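Side-chain contact in flavodoxin (Fusobacterium nucleatum, PDB 6OHK), which binds flavin mononucleotide and probably passes electrons to redox enzyme partners: residues N41-I46 against M69-K74. The protein carries 1 engineered substitution. Sequence-based numbering, arbitrary orientation.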
# COMPACT_ATOMS: atom_id res chain seq x y z
N ASN A 41 -0.87 3.14 -16.15
CA ASN A 41 -0.10 4.08 -16.95
C ASN A 41 1.38 4.02 -16.66
O ASN A 41 2.12 4.93 -17.08
CB ASN A 41 -0.64 5.49 -16.72
CG ASN A 41 -2.07 5.60 -17.16
OD1 ASN A 41 -2.41 5.20 -18.31
ND2 ASN A 41 -2.94 6.07 -16.29
N GLY A 42 1.84 3.00 -15.95
CA GLY A 42 3.25 2.80 -15.67
C GLY A 42 3.63 3.20 -14.25
O GLY A 42 2.82 3.70 -13.46
N VAL A 43 4.90 2.98 -13.94
CA VAL A 43 5.46 3.24 -12.61
C VAL A 43 6.60 4.23 -12.62
O VAL A 43 7.23 4.45 -11.58
CB VAL A 43 5.87 1.95 -11.87
CG1 VAL A 43 4.70 1.07 -11.63
CG2 VAL A 43 6.99 1.22 -12.65
N LYS A 44 6.90 4.85 -13.75
CA LYS A 44 8.17 5.56 -13.77
C LYS A 44 8.20 6.72 -12.78
O LYS A 44 9.27 7.02 -12.23
CB LYS A 44 8.55 5.99 -15.17
CG LYS A 44 7.67 7.01 -15.76
CD LYS A 44 8.13 7.34 -17.20
CE LYS A 44 7.14 8.21 -17.96
NZ LYS A 44 5.81 7.55 -18.24
N GLU A 45 7.06 7.35 -12.50
CA GLU A 45 7.03 8.50 -11.60
C GLU A 45 7.32 8.14 -10.16
O GLU A 45 7.53 9.06 -9.36
CB GLU A 45 5.71 9.26 -11.70
CG GLU A 45 5.45 9.87 -13.07
CD GLU A 45 4.81 8.92 -14.07
OE1 GLU A 45 4.59 7.70 -13.80
OE2 GLU A 45 4.53 9.44 -15.19
N ILE A 46 7.34 6.87 -9.79
CA ILE A 46 7.71 6.52 -8.42
C ILE A 46 9.08 7.09 -8.08
O ILE A 46 9.35 7.45 -6.93
CB ILE A 46 7.62 4.99 -8.24
CG1 ILE A 46 6.16 4.58 -8.25
CG2 ILE A 46 8.36 4.51 -6.98
CD1 ILE A 46 5.83 3.09 -8.16
N MET A 69 2.01 -6.21 -11.24
CA MET A 69 2.84 -7.37 -11.55
C MET A 69 3.63 -7.16 -12.84
O MET A 69 4.81 -7.53 -12.92
CB MET A 69 1.98 -8.64 -11.63
CG MET A 69 1.22 -8.97 -10.36
SD MET A 69 2.28 -9.22 -8.89
CE MET A 69 3.12 -10.72 -9.32
N ASN A 70 3.00 -6.55 -13.83
CA ASN A 70 3.67 -6.34 -15.10
C ASN A 70 4.80 -5.34 -15.00
O ASN A 70 5.66 -5.28 -15.90
CB ASN A 70 2.67 -5.87 -16.14
CG ASN A 70 1.72 -6.94 -16.58
OD1 ASN A 70 1.97 -8.12 -16.38
ND2 ASN A 70 0.59 -6.53 -17.13
N ASN A 71 4.81 -4.52 -13.95
CA ASN A 71 5.79 -3.46 -13.76
C ASN A 71 6.80 -3.78 -12.68
O ASN A 71 7.56 -2.88 -12.30
CB ASN A 71 5.06 -2.15 -13.45
CG ASN A 71 4.58 -1.50 -14.69
OD1 ASN A 71 5.41 -1.11 -15.51
ND2 ASN A 71 3.29 -1.34 -14.84
N LEU A 72 6.86 -5.00 -12.18
CA LEU A 72 7.76 -5.27 -11.07
C LEU A 72 9.22 -5.14 -11.48
O LEU A 72 10.04 -4.75 -10.65
CB LEU A 72 7.53 -6.64 -10.47
CG LEU A 72 6.18 -6.85 -9.76
CD1 LEU A 72 6.19 -8.23 -9.14
CD2 LEU A 72 5.90 -5.81 -8.72
N LYS A 73 9.58 -5.51 -12.72
CA LYS A 73 10.97 -5.35 -13.14
C LYS A 73 11.34 -3.87 -13.25
O LYS A 73 12.42 -3.46 -12.82
CB LYS A 73 11.23 -6.11 -14.45
CG LYS A 73 12.69 -6.09 -14.88
CD LYS A 73 13.17 -7.46 -15.33
CE LYS A 73 14.68 -7.46 -15.63
NZ LYS A 73 15.54 -7.43 -14.42
N LYS A 74 10.44 -3.06 -13.78
CA LYS A 74 10.68 -1.63 -13.83
C LYS A 74 10.77 -1.04 -12.44
O LYS A 74 11.59 -0.15 -12.18
CB LYS A 74 9.58 -0.94 -14.62
CG LYS A 74 9.68 -1.24 -16.11
CD LYS A 74 8.64 -0.53 -16.95
CE LYS A 74 8.78 -0.88 -18.43
NZ LYS A 74 8.78 -2.36 -18.67
O HOH W 1 6.40 1.64 -16.03
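Val43 and Asn71 meet in a small, mainly apolar contact bridged by one water, where the loop between strands 34-38 and 51-59 of the flavodoxin fold comes up against the start of helix 72-77, away from the flavin site. Both branches of Val43 take part. CB of Asn71 lies against both methyls, nearest to CG1 at 3.7 Å, while CG2 also reaches CB of Lys74 at 3.9 Å, three residues further on, in the first turn of helix 72-77. With chi1 at -63°, CG1 stands anti to the carbonyl carbon of Val43, which turns both methyls to the helix start. Asn71 runs past the valine in the opposite direction, its amide continuing toward Gly42, whose CA is 4.2 Å from ND2. A water links the polar groups: it accepts from the backbone N of Val43 at 2.9 Å and donates to OD1 of Asn71 at 3.0 Å. Asn71 stands at the N-cap position, but its amide serves the water bridge and, through ND2, a hydrogen bond donated to the carbonyl O of Ala67, and does not cap the helix. The chemistry therefore implies a division of labour: methyl and methylene groups join loop to helix directly, whereas the polar link runs through one bridging water.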